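Local coordinates for putative leucoanthocyanidin reductase 1 (Vitis vinifera, PDB 3I6I), which catalyses the NADPH-dependent reduction of leucoanthocyanidins to flavan-3-ols such as catechin, a step of plant flavonoid biosynthesis, at residues Ile157-Ile162 with Thr199-Phe204. Sequence-based numbering, arbitrary orientation.
Sequences ICCNSI and TDIGKF. With NDP (NADPH dihydro-nicotinamide-adenine-dinucleotide phosphate), chain B.
Ile201 of helix 198-208 reaches across to Cys159 and Ile162 with the two ends of its branched side chain. It has the most surface buried here. Its methyl CG2 stands anti to the backbone N and meets the sulfur: Cys159 SG lies 4.1 Å from Ile201 CG2. The longer arm ends at the other neighbour, with Ile201 CD1 3.9 Å from Ile162 CD1. These last two side chains cross at about a right angle, end methyl to end methyl. With CG1 of Ile162 anti to the backbone N (chi1 -163°), its CD1 ends beside Ile201.

The other branch of Ile162 faces the cofactor. Its CG2 is 3.8 Å from N7N of the NADPH nicotinamide amide, and Ile162 N is 3.2 Å from the same atom. One residue therefore touches both the helix and the carboxamide end of NADPH. Phe21 and Ile22 of helix 21-32, NADPH-binding residues like Ile162 itself, also pack on Ile162, and Ile22 touches Ile201 as well. Cys159 sits in the turn between strands 155-158 and 161-162.

The contact is apolar, with Cys159 and Ile201 buried. Both meetings are ordinary van der Waals contacts, so they set no strict orientation. In this NmrA-like, Rossmann-type fold, helix 198-208 thus backs the wall of the nicotinamide pocket without reaching the cofactor through Ile201.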
loop_
_atom_site.group_PDB
_atom_site.type_symbol
_atom_site.label_atom_id
_atom_site.label_comp_id
_atom_site.label_asym_id
_atom_site.label_seq_id
_atom_site.Cartn_x
_atom_site.Cartn_y
_atom_site.Cartn_z
ATOM N N ILE A 157 6.595 -4.436 -0.488
ATOM C CA ILE A 157 6.404 -3.213 0.297
ATOM C C ILE A 157 5.347 -3.438 1.370
ATOM O O ILE A 157 4.131 -3.509 1.070
ATOM C CB ILE A 157 6.015 -1.976 -0.590
ATOM C CG1 ILE A 157 7.073 -1.609 -1.622
ATOM C CG2 ILE A 157 5.692 -0.722 0.325
ATOM C CD1 ILE A 157 8.480 -1.185 -1.022
ATOM N N CYS A 158 5.779 -3.572 2.610
ATOM C CA CYS A 158 4.853 -3.838 3.743
ATOM C C CYS A 158 4.776 -2.551 4.561
ATOM O O CYS A 158 5.366 -2.420 5.654
ATOM C CB CYS A 158 5.294 -5.051 4.579
ATOM S SG CYS A 158 5.522 -6.589 3.582
ATOM N N CYS A 159 4.048 -1.581 4.006
ATOM C CA CYS A 159 4.070 -0.240 4.532
ATOM C C CYS A 159 3.069 0.073 5.659
ATOM O O CYS A 159 2.982 1.238 6.112
ATOM C CB CYS A 159 3.926 0.796 3.426
ATOM S SG CYS A 159 2.389 0.566 2.487
ATOM N N ASN A 160 2.303 -0.913 6.072
ATOM C CA ASN A 160 1.391 -0.762 7.203
ATOM C C ASN A 160 0.272 0.234 6.840
ATOM O O ASN A 160 -0.138 0.235 5.701
ATOM C CB ASN A 160 2.142 -0.446 8.487
ATOM C CG ASN A 160 2.882 -1.672 9.019
ATOM O OD1 ASN A 160 2.351 -2.798 9.016
ATOM N ND2 ASN A 160 4.146 -1.470 9.432
ATOM N N SER A 161 -0.260 1.017 7.774
ATOM C CA SER A 161 -1.467 1.783 7.479
ATOM C C SER A 161 -1.199 3.174 6.892
ATOM O O SER A 161 -0.357 3.917 7.388
ATOM C CB SER A 161 -2.317 1.922 8.756
ATOM O OG SER A 161 -2.750 0.647 9.159
ATOM N N ILE A 162 -1.995 3.594 5.918
ATOM C CA ILE A 162 -1.996 4.997 5.511
ATOM C C ILE A 162 -2.522 5.864 6.660
ATOM O O ILE A 162 -3.342 5.431 7.443
ATOM C CB ILE A 162 -2.821 5.220 4.199
ATOM C CG1 ILE A 162 -2.480 6.579 3.566
ATOM C CG2 ILE A 162 -4.303 5.085 4.474
ATOM C CD1 ILE A 162 -2.223 6.517 2.060
ATOM N N THR A 199 2.360 10.374 0.869
ATOM C CA THR A 199 3.532 10.896 0.178
ATOM C C THR A 199 4.792 10.136 0.583
ATOM O O THR A 199 5.699 9.984 -0.241
ATOM C CB THR A 199 3.723 12.435 0.373
ATOM O OG1 THR A 199 3.839 12.751 1.767
ATOM C CG2 THR A 199 2.547 13.232 -0.214
ATOM N N ASP A 200 4.862 9.693 1.840
ATOM C CA ASP A 200 5.989 8.870 2.321
ATOM C C ASP A 200 5.911 7.431 1.785
ATOM O O ASP A 200 6.914 6.826 1.498
ATOM C CB ASP A 200 6.071 8.851 3.857
ATOM C CG ASP A 200 6.671 10.125 4.428
ATOM O OD1 ASP A 200 7.412 10.827 3.702
ATOM O OD2 ASP A 200 6.399 10.429 5.616
ATOM N N ILE A 201 4.720 6.875 1.656
ATOM C CA ILE A 201 4.619 5.561 1.014
ATOM C C ILE A 201 5.192 5.655 -0.411
ATOM O O ILE A 201 5.976 4.794 -0.833
ATOM C CB ILE A 201 3.184 5.083 0.940
ATOM C CG1 ILE A 201 2.619 4.862 2.339
ATOM C CG2 ILE A 201 3.114 3.736 0.072
ATOM C CD1 ILE A 201 1.115 4.593 2.347
ATOM N N GLY A 202 4.846 6.706 -1.159
ATOM C CA GLY A 202 5.405 6.870 -2.499
ATOM C C GLY A 202 6.913 7.097 -2.497
ATOM O O GLY A 202 7.671 6.441 -3.208
ATOM N N LYS A 203 7.371 8.030 -1.671
ATOM C CA LYS A 203 8.764 8.431 -1.684
ATOM C C LYS A 203 9.663 7.254 -1.356
ATOM O O LYS A 203 10.648 6.958 -2.077
ATOM C CB LYS A 203 8.958 9.536 -0.657
ATOM C CG LYS A 203 10.390 10.017 -0.482
ATOM C CD LYS A 203 10.406 11.124 0.607
ATOM C CE LYS A 203 11.774 11.230 1.280
ATOM N NZ LYS A 203 11.778 12.343 2.321
ATOM N N PHE A 204 9.333 6.570 -0.270
ATOM C CA PHE A 204 10.200 5.510 0.205
ATOM C C PHE A 204 10.071 4.260 -0.650
ATOM O O PHE A 204 11.068 3.640 -0.907
ATOM C CB PHE A 204 10.043 5.259 1.696
ATOM C CG PHE A 204 10.571 6.393 2.527
ATOM C CD1 PHE A 204 11.932 6.612 2.623
ATOM C CD2 PHE A 204 9.715 7.259 3.193
ATOM C CE1 PHE A 204 12.430 7.659 3.357
ATOM C CE2 PHE A 204 10.220 8.312 3.953
ATOM C CZ PHE A 204 11.564 8.521 4.037
HETATM P PA NDP B . -7.328 1.264 -6.491
HETATM O O1A NDP B . -8.612 0.516 -6.756
HETATM O O2A NDP B . -7.436 2.771 -5.848
HETATM O O5B NDP B . -6.375 1.441 -7.776
HETATM C C5B NDP B . -6.120 0.351 -8.605
HETATM C C4B NDP B . -5.417 0.764 -9.841
HETATM O O4B NDP B . -5.207 -0.529 -10.530
HETATM C C3B NDP B . -6.309 1.622 -10.774
HETATM O O3B NDP B . -5.526 2.593 -11.519
HETATM C C2B NDP B . -6.903 0.590 -11.730
HETATM O O2B NDP B . -7.211 1.206 -12.980
HETATM C C1B NDP B . -5.692 -0.322 -11.910
HETATM N N9A NDP B . -5.961 -1.650 -12.463
HETATM C C8A NDP B . -6.754 -2.571 -11.915
HETATM N N7A NDP B . -6.733 -3.668 -12.676
HETATM C C5A NDP B . -5.908 -3.450 -13.705
HETATM C C6A NDP B . -5.505 -4.219 -14.798
HETATM N N6A NDP B . -5.957 -5.465 -14.955
HETATM N N1A NDP B . -4.646 -3.685 -15.688
HETATM C C2A NDP B . -4.175 -2.451 -15.517
HETATM N N3A NDP B . -4.525 -1.686 -14.474
HETATM C C4A NDP B . -5.403 -2.169 -13.566
HETATM O O3 NDP B . -6.459 0.385 -5.473
HETATM P PN NDP B . -5.781 0.793 -4.042
HETATM O O1N NDP B . -4.844 1.939 -4.016
HETATM O O2N NDP B . -7.002 0.798 -3.047
HETATM O O5D NDP B . -5.043 -0.644 -3.731
HETATM C C5D NDP B . -3.718 -0.891 -4.224
HETATM C C4D NDP B . -3.026 -1.855 -3.301
HETATM O O4D NDP B . -2.817 -1.080 -2.088
HETATM C C3D NDP B . -3.824 -3.076 -2.917
HETATM O O3D NDP B . -2.923 -4.165 -2.741
HETATM C C2D NDP B . -4.385 -2.689 -1.562
HETATM O O2D NDP B . -4.499 -3.867 -0.789
HETATM C C1D NDP B . -3.280 -1.821 -0.966
HETATM N N1N NDP B . -3.739 -0.702 -0.066
HETATM C C2N NDP B . -3.074 -0.410 1.150
HETATM C C3N NDP B . -3.683 0.311 2.089
HETATM C C7N NDP B . -2.937 0.648 3.395
HETATM O O7N NDP B . -1.764 0.295 3.564
HETATM N N7N NDP B . -3.591 1.395 4.268
HETATM C C4N NDP B . -5.117 0.808 1.851
HETATM C C5N NDP B . -5.423 0.909 0.361
HETATM C C6N NDP B . -4.707 0.229 -0.526
HETATM P P2B NDP B . -8.825 1.334 -13.426
HETATM O O1X NDP B . -9.513 2.299 -12.529
HETATM O O2X NDP B . -8.743 1.722 -14.966
HETATM O O3X NDP B . -9.429 -0.125 -13.313
#